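Local coordinates for DUF269-containing protein (PDB 3NJ2) that is of unknown function but is associated with nitrogen fixation in a cyanobacterium and belongs to the DUF269 family, at residues A98-E101 with L107-V110; L90-A95 with T155-A160; Q42-Y47 with E59-P64. All coordinates share one frame; numbering follows the deposited sequence.

Contact 1 of 3, residues A98-E101 with L107-V110; sequences ALIE and LCQV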
loop_
_atom_site.group_PDB
_atom_site.type_symbol
_atom_site.label_atom_id
_atom_site.label_comp_id
_atom_site.label_asym_id
_atom_site.label_seq_id
_atom_site.Cartn_x
_atom_site.Cartn_y
_atom_site.Cartn_z
ATOM N N ALA B 98 7.661 -8.506 11.358
ATOM C CA ALA B 98 8.524 -9.674 11.723
ATOM C C ALA B 98 8.183 -10.294 13.070
ATOM O O ALA B 98 8.305 -11.489 13.216
ATOM C CB ALA B 98 9.956 -9.185 11.684
ATOM N N LEU B 99 7.781 -9.509 14.060
ATOM C CA LEU B 99 7.377 -9.998 15.359
ATOM C C LEU B 99 6.023 -10.731 15.262
ATOM O O LEU B 99 5.831 -11.767 15.899
ATOM C CB LEU B 99 7.324 -8.888 16.400
ATOM C CG LEU B 99 8.703 -8.384 16.813
ATOM C CD1 LEU B 99 8.547 -6.900 17.320
ATOM C CD2 LEU B 99 9.388 -9.386 17.709
ATOM N N ILE B 100 5.081 -10.195 14.476
ATOM C CA ILE B 100 3.812 -10.909 14.224
ATOM C C ILE B 100 4.110 -12.271 13.632
ATOM O O ILE B 100 3.581 -13.264 14.105
ATOM C CB ILE B 100 2.891 -10.035 13.342
ATOM C CG1 ILE B 100 2.515 -8.824 14.137
ATOM C CG2 ILE B 100 1.620 -10.873 12.984
ATOM C CD1 ILE B 100 1.803 -7.767 13.201
ATOM N N GLU B 101 4.987 -12.332 12.631
ATOM C CA GLU B 101 5.351 -13.564 11.989
ATOM C C GLU B 101 6.042 -14.503 12.988
ATOM O O GLU B 101 5.685 -15.686 13.044
ATOM C CB GLU B 101 6.268 -13.200 10.796
ATOM C CG GLU B 101 6.493 -14.305 9.785
ATOM C CD GLU B 101 7.106 -13.767 8.455
ATOM O OE1 GLU B 101 6.702 -12.706 7.818
ATOM O OE2 GLU B 101 8.044 -14.483 7.991
ATOM N N LEU B 107 2.988 -15.596 7.690
ATOM C CA LEU B 107 3.900 -14.839 6.832
ATOM C C LEU B 107 3.238 -13.480 6.548
ATOM O O LEU B 107 2.065 -13.470 6.126
ATOM C CB LEU B 107 4.108 -15.601 5.490
ATOM C CG LEU B 107 4.872 -16.944 5.741
ATOM C CD1 LEU B 107 4.816 -17.804 4.476
ATOM C CD2 LEU B 107 6.312 -16.848 6.231
ATOM N N CYS B 108 3.947 -12.359 6.794
ATOM C CA CYS B 108 3.360 -11.068 6.689
ATOM C C CYS B 108 4.145 -10.233 5.626
ATOM O O CYS B 108 5.385 -10.382 5.498
ATOM C CB CYS B 108 3.383 -10.374 8.106
ATOM S SG CYS B 108 2.156 -10.952 9.221
ATOM N N GLN B 109 3.430 -9.400 4.896
ATOM C CA GLN B 109 4.034 -8.431 3.940
ATOM C C GLN B 109 3.659 -7.006 4.347
ATOM O O GLN B 109 2.722 -6.820 5.155
ATOM C CB GLN B 109 3.572 -8.750 2.569
ATOM C CG GLN B 109 4.244 -10.161 2.272
ATOM C CD GLN B 109 3.849 -10.645 0.935
ATOM O OE1 GLN B 109 2.673 -10.962 0.698
ATOM N NE2 GLN B 109 4.821 -10.721 0.037
ATOM N N VAL B 110 4.530 -6.102 3.936
ATOM C CA VAL B 110 4.405 -4.713 4.355
ATOM C C VAL B 110 4.397 -3.796 3.150
ATOM O O VAL B 110 5.269 -3.931 2.204
ATOM C CB VAL B 110 5.576 -4.330 5.299
ATOM C CG1 VAL B 110 5.452 -2.858 5.725
ATOM C CG2 VAL B 110 5.639 -5.223 6.561
#
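E101 reaches the backbone of L107 and C108 because its CG stands anti to its own nitrogen, chi1 -166°, and the chain stays extended beyond CG. This carries the carboxylate out from the helix to the residues that lead into strand 109-114. The N-H of C108 donates a hydrogen bond to OE1 of E101, with 3.0 Å between N and OE1. The bond is nearly straight, at 172°. It does not lie in the carboxylate plane. The donor comes from above, 47° out of it. The other oxygen, OE2 of E101, sits 3.4 Å from CD2 of L107. The two side chains pass at a slant, and CD of E101 also lies 3.7 Å from CA of L107. The carboxylate thus leans on the backbone and on one methyl branch of L107. At the preceding residue, CG2 of I100 packs 3.8 Å from SG of C108. This is an apolar contact on the buried side. There, V131 of strand 129-136 touches both I100 and C108, and V124 of strand 120-126 adds a further touch on C108. The contact closes the short link between helix 83-104 and the first strand of the antiparallel sheet. A charged side chain near the helix end holds the backbone on the outer side, while a sulfur and a methyl meet on the inner side. This one hydrogen bond supplies the amide of C108 with an acceptor. That N-H would in turn be expected to ease the negative charge on E101 slightly.

Contact 2 of 3, residues L90-A95 with T155-A160; sequences LCYFRA and TKLANA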
loop_
_atom_site.group_PDB
_atom_site.type_symbol
_atom_site.label_atom_id
_atom_site.label_comp_id
_atom_site.label_asym_id
_atom_site.label_seq_id
_atom_site.Cartn_x
_atom_site.Cartn_y
_atom_site.Cartn_z
ATOM N N LEU B 90 9.285 2.311 6.602
ATOM C CA LEU B 90 9.161 0.922 6.129
ATOM C C LEU B 90 9.798 -0.040 7.131
ATOM O O LEU B 90 9.159 -1.043 7.497
ATOM C CB LEU B 90 9.812 0.833 4.760
ATOM C CG LEU B 90 9.462 -0.238 3.763
ATOM C CD1 LEU B 90 7.950 -0.480 3.687
ATOM C CD2 LEU B 90 9.965 0.330 2.431
ATOM N N CYS B 91 10.939 0.344 7.697
ATOM C CA CYS B 91 11.608 -0.555 8.631
ATOM C C CYS B 91 10.884 -0.729 9.938
ATOM O O CYS B 91 10.819 -1.864 10.483
ATOM C CB CYS B 91 13.044 -0.110 8.904
ATOM S SG CYS B 91 14.173 -0.500 7.460
ATOM N N TYR B 92 10.228 0.335 10.410
ATOM C CA TYR B 92 9.336 0.285 11.572
ATOM C C TYR B 92 8.230 -0.703 11.356
ATOM O O TYR B 92 8.020 -1.651 12.193
ATOM C CB TYR B 92 8.788 1.707 11.833
ATOM C CG TYR B 92 7.853 1.838 12.991
ATOM C CD1 TYR B 92 8.338 1.871 14.329
ATOM C CD2 TYR B 92 6.497 1.987 12.784
ATOM C CE1 TYR B 92 7.472 2.043 15.432
ATOM C CE2 TYR B 92 5.666 2.205 13.850
ATOM C CZ TYR B 92 6.165 2.214 15.167
ATOM O OH TYR B 92 5.292 2.362 16.203
ATOM N N PHE B 93 7.546 -0.607 10.220
ATOM C CA PHE B 93 6.447 -1.551 9.966
ATOM C C PHE B 93 6.918 -2.967 9.683
ATOM O O PHE B 93 6.199 -3.911 10.010
ATOM C CB PHE B 93 5.397 -0.967 8.999
ATOM C CG PHE B 93 4.631 0.178 9.652
ATOM C CD1 PHE B 93 3.599 -0.139 10.534
ATOM C CD2 PHE B 93 4.928 1.557 9.363
ATOM C CE1 PHE B 93 2.998 0.868 11.159
ATOM C CE2 PHE B 93 4.300 2.583 10.046
ATOM C CZ PHE B 93 3.315 2.222 10.947
ATOM N N ARG B 94 8.099 -3.089 9.034
ATOM C CA ARG B 94 8.673 -4.455 8.840
ATOM C C ARG B 94 9.070 -5.065 10.157
ATOM O O ARG B 94 9.019 -6.348 10.297
ATOM C CB ARG B 94 9.930 -4.359 7.988
ATOM C CG ARG B 94 9.565 -4.143 6.455
ATOM C CD ARG B 94 10.862 -3.657 5.751
ATOM N NE ARG B 94 10.613 -3.580 4.312
ATOM C CZ ARG B 94 11.347 -2.868 3.447
ATOM N NH1 ARG B 94 12.378 -2.113 3.860
ATOM N NH2 ARG B 94 10.990 -2.859 2.177
ATOM N N ALA B 95 9.491 -4.257 11.099
ATOM C CA ALA B 95 9.907 -4.740 12.437
ATOM C C ALA B 95 8.645 -5.318 13.164
ATOM O O ALA B 95 8.718 -6.392 13.851
ATOM C CB ALA B 95 10.559 -3.619 13.180
ATOM N N THR B 155 5.651 -1.990 20.048
ATOM C CA THR B 155 5.194 -3.187 20.814
ATOM C C THR B 155 3.668 -3.324 20.807
ATOM O O THR B 155 3.123 -4.383 20.449
ATOM C CB THR B 155 5.766 -3.215 22.232
ATOM O OG1 THR B 155 7.193 -3.261 22.165
ATOM C CG2 THR B 155 5.340 -4.450 22.991
ATOM N N LYS B 156 3.016 -2.205 21.107
ATOM C CA LYS B 156 1.520 -2.209 21.046
ATOM C C LYS B 156 0.991 -2.608 19.683
ATOM O O LYS B 156 0.024 -3.436 19.596
ATOM C CB LYS B 156 1.014 -0.870 21.435
ATOM C CG LYS B 156 -0.521 -0.809 21.654
ATOM C CD LYS B 156 -0.847 0.565 22.246
ATOM C CE LYS B 156 -1.456 1.554 21.247
ATOM N NZ LYS B 156 -2.039 2.811 21.940
ATOM N N LEU B 157 1.536 -2.048 18.577
ATOM C CA LEU B 157 1.021 -2.454 17.300
ATOM C C LEU B 157 1.279 -3.909 16.974
ATOM O O LEU B 157 0.446 -4.525 16.378
ATOM C CB LEU B 157 1.618 -1.547 16.156
ATOM C CG LEU B 157 1.141 -0.111 16.197
ATOM C CD1 LEU B 157 1.988 0.789 15.307
ATOM C CD2 LEU B 157 -0.388 -0.110 15.774
ATOM N N ALA B 158 2.455 -4.449 17.354
ATOM C CA ALA B 158 2.729 -5.805 17.118
ATOM C C ALA B 158 1.781 -6.710 17.965
ATOM O O ALA B 158 1.249 -7.679 17.377
ATOM C CB ALA B 158 4.189 -6.091 17.482
ATOM N N ASN B 159 1.648 -6.375 19.244
ATOM C CA ASN B 159 0.650 -7.109 20.089
ATOM C C ASN B 159 -0.709 -7.105 19.441
ATOM O O ASN B 159 -1.339 -8.129 19.412
ATOM C CB ASN B 159 0.623 -6.600 21.495
ATOM C CG ASN B 159 1.998 -6.756 22.218
ATOM O OD1 ASN B 159 2.301 -5.903 23.036
ATOM N ND2 ASN B 159 2.789 -7.790 21.919
ATOM N N ALA B 160 -1.185 -5.966 18.974
ATOM C CA ALA B 160 -2.540 -5.908 18.410
ATOM C C ALA B 160 -2.656 -6.719 17.132
ATOM O O ALA B 160 -3.654 -7.373 16.819
ATOM C CB ALA B 160 -2.899 -4.409 18.153
#
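Y92 and L157 meet across two helices, the phenol reaching from helix 83-104 toward helix 147-167. From CB, the ring of Y92 is sent away from the backbone nitrogen, with chi1 at 180°. One ring edge then passes over F93 of the same helix. CD2 of Y92 stands 3.5 Å above the plane of the F93 ring, offset toward its rim. Further out, CE2 of Y92 is 4.2 Å from CD1 of L157. At the tip, OH of Y92 is 3.8 Å from the same CD1. The L157 side chain runs at about a right angle to the tyrosine. Its CD1 also comes within 4.3 Å of CE1 of F93. One methyl group is therefore shared by two aromatic side chains, and it approaches both rings obliquely. The contact is small, apolar and buried. F142 meets the Y92 ring edge-to-face, and F144 meets it with the planes about 35° apart. On the sheet side, F93 rests on V110 and V112 of strand 109-114 and on V132 and R134 of strand 129-136. L157 also touches R134 and, on helix 83-104, I96, so the two helices and the sheet meet here.

Contact 3 of 3, residues Q42-Y47 with E59-P64; sequences QQIRAY and ELVIAP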
loop_
_atom_site.group_PDB
_atom_site.type_symbol
_atom_site.label_atom_id
_atom_site.label_comp_id
_atom_site.label_asym_id
_atom_site.label_seq_id
_atom_site.Cartn_x
_atom_site.Cartn_y
_atom_site.Cartn_z
ATOM N N GLN B 42 17.438 -4.940 13.648
ATOM C CA GLN B 42 17.616 -5.982 12.590
ATOM C C GLN B 42 17.167 -5.501 11.200
ATOM O O GLN B 42 17.848 -5.664 10.177
ATOM C CB GLN B 42 16.918 -7.248 12.973
ATOM C CG GLN B 42 17.031 -8.373 11.938
ATOM C CD GLN B 42 16.127 -9.581 12.299
ATOM O OE1 GLN B 42 15.246 -9.503 13.197
ATOM N NE2 GLN B 42 16.308 -10.680 11.568
ATOM N N GLN B 43 15.981 -4.879 11.132
ATOM C CA GLN B 43 15.504 -4.421 9.856
ATOM C C GLN B 43 16.365 -3.293 9.296
ATOM O O GLN B 43 16.691 -3.301 8.164
ATOM C CB GLN B 43 13.993 -3.995 9.942
ATOM C CG GLN B 43 13.100 -5.196 10.344
ATOM C CD GLN B 43 12.946 -6.222 9.196
ATOM O OE1 GLN B 43 12.910 -5.849 8.035
ATOM N NE2 GLN B 43 12.851 -7.477 9.538
ATOM N N ILE B 44 16.745 -2.339 10.120
ATOM C CA ILE B 44 17.552 -1.173 9.671
ATOM C C ILE B 44 18.865 -1.725 9.036
ATOM O O ILE B 44 19.305 -1.275 7.959
ATOM C CB ILE B 44 17.857 -0.122 10.805
ATOM C CG1 ILE B 44 16.583 0.620 11.250
ATOM C CG2 ILE B 44 18.838 0.916 10.256
ATOM C CD1 ILE B 44 16.024 1.588 10.145
ATOM N N ARG B 45 19.469 -2.710 9.719
ATOM C CA ARG B 45 20.749 -3.277 9.225
ATOM C C ARG B 45 20.597 -4.075 7.966
ATOM O O ARG B 45 21.532 -4.210 7.143
ATOM C CB ARG B 45 21.405 -4.135 10.312
ATOM C CG ARG B 45 21.821 -3.268 11.585
ATOM C CD ARG B 45 22.654 -4.109 12.566
ATOM N NE ARG B 45 23.104 -3.514 13.843
ATOM C CZ ARG B 45 24.095 -2.625 13.957
ATOM N NH1 ARG B 45 24.790 -2.298 12.876
ATOM N NH2 ARG B 45 24.322 -2.098 15.128
ATOM N N ALA B 46 19.419 -4.653 7.792
ATOM C CA ALA B 46 19.156 -5.502 6.634
ATOM C C ALA B 46 18.963 -4.652 5.370
ATOM O O ALA B 46 19.071 -5.174 4.269
ATOM C CB ALA B 46 17.891 -6.348 6.936
ATOM N N TYR B 47 18.664 -3.361 5.533
ATOM C CA TYR B 47 18.353 -2.482 4.411
ATOM C C TYR B 47 19.362 -1.364 4.270
ATOM O O TYR B 47 19.044 -0.159 4.233
ATOM C CB TYR B 47 16.874 -2.011 4.455
ATOM C CG TYR B 47 15.900 -3.167 4.234
ATOM C CD1 TYR B 47 15.558 -3.603 2.939
ATOM C CD2 TYR B 47 15.299 -3.819 5.316
ATOM C CE1 TYR B 47 14.664 -4.630 2.745
ATOM C CE2 TYR B 47 14.418 -4.884 5.153
ATOM C CZ TYR B 47 14.097 -5.301 3.841
ATOM O OH TYR B 47 13.231 -6.359 3.694
ATOM N N GLU B 59 22.356 1.349 19.330
ATOM C CA GLU B 59 21.773 2.589 19.838
ATOM C C GLU B 59 21.928 3.650 18.767
ATOM O O GLU B 59 21.012 4.494 18.499
ATOM C CB GLU B 59 22.564 2.991 21.119
ATOM C CG GLU B 59 22.182 2.078 22.276
ATOM C CD GLU B 59 22.846 0.655 22.322
ATOM O OE1 GLU B 59 23.872 0.366 21.689
ATOM O OE2 GLU B 59 22.332 -0.214 23.073
ATOM N N LEU B 60 23.093 3.701 18.143
ATOM C CA LEU B 60 23.315 4.719 17.129
ATOM C C LEU B 60 22.436 4.487 15.899
ATOM O O LEU B 60 21.905 5.461 15.241
ATOM C CB LEU B 60 24.779 4.726 16.699
ATOM C CG LEU B 60 25.223 5.958 15.962
ATOM C CD1 LEU B 60 24.779 7.329 16.584
ATOM C CD2 LEU B 60 26.800 5.911 15.734
ATOM N N VAL B 61 22.267 3.227 15.548
ATOM C CA VAL B 61 21.486 2.823 14.391
ATOM C C VAL B 61 20.016 3.257 14.486
ATOM O O VAL B 61 19.464 3.752 13.446
ATOM C CB VAL B 61 21.726 1.322 14.056
ATOM C CG1 VAL B 61 20.683 0.826 13.030
ATOM C CG2 VAL B 61 23.180 1.164 13.522
ATOM N N ILE B 62 19.486 3.237 15.706
ATOM C CA ILE B 62 18.057 3.498 15.912
ATOM C C ILE B 62 17.876 4.999 16.281
ATOM O O ILE B 62 16.744 5.439 16.360
ATOM C CB ILE B 62 17.476 2.813 17.131
ATOM C CG1 ILE B 62 17.851 1.369 17.311
ATOM C CG2 ILE B 62 15.939 2.837 17.063
ATOM C CD1 ILE B 62 16.881 0.766 18.423
ATOM N N ALA B 63 18.947 5.729 16.645
ATOM C CA ALA B 63 18.765 7.096 17.149
ATOM C C ALA B 63 17.978 8.017 16.228
ATOM O O ALA B 63 17.285 8.869 16.777
ATOM C CB ALA B 63 20.184 7.805 17.420
ATOM N N PRO B 64 18.072 7.792 14.909
ATOM C CA PRO B 64 17.258 8.725 14.047
ATOM C C PRO B 64 15.745 8.626 14.210
ATOM O O PRO B 64 15.039 9.522 13.650
ATOM C CB PRO B 64 17.620 8.308 12.613
ATOM C CG PRO B 64 19.067 7.863 12.791
ATOM C CD PRO B 64 18.961 6.966 14.051
#
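NH2 of R45 is gripped by two groups while it also lies against V61. It forms a salt bridge with OD1 of D58 and donates a hydrogen bond to the backbone oxygen of W56, while NH1 of R45 is bonded to the backbone oxygen of Y53. These partners fix the rotation of the guanidinium; the carboxylate would be expected to balance its charge, and the two carbonyls accept its N-H groups. The arginine chain runs extended from CG to NE before the flat group turns at its end. V61 meets that group over one face. CG2 of V61 is 3.8 Å from NH2 of R45 and 3.9 Å from both CZ and NH1 of the same residue. The methyl thus rests on the carbon centre and its two terminal nitrogens, in contact that is van der Waals in kind. The other methyl of V61 serves I44. With CG1 of V61 anti to its backbone nitrogen, chi1 168°, the two methyls part toward the two neighbours. CG1 of V61 approaches CG2 of I44 to 3.3 Å, tighter than usual for two carbons. CB of I44 lies 3.7 Å from the same CG1. The I44 and V61 side chains run alongside each other, pointing opposite ways. V61 is thereby wedged between an apolar and a charged neighbour on successive residues of one helix. The backbones are nearest at I44 and V61, 7.3 Å between their CA atoms. Helix 58-62 packs along the side of helix 35-46, with I44 and R45 near the last turn of the latter. I62 faces L37, L40 and V41 of that helix and V31 of helix 24-33, and I44 also touches C91 of helix 83-104.

How the contacts relate
Helix 83-104 joins the three contacts. Contacts 1 and 2 use different turns of it, and their centres are about 9 Å apart. They touch directly: CG1 of I100 is 3.7 Å from O of A158, and CG2 of V110 is 3.7 Å from O of F93. Along the chain, contact 1 is nested inside the loop that contact 2 closes. Contact 3 comes earlier, with its centre about 14 Å from that of contact 2 and about 18 Å from that of contact 1. It reaches the same helix through I44, whose CD1 is 3.6 Å from CB of C91. Y47 adds a cation-pi contact with R94.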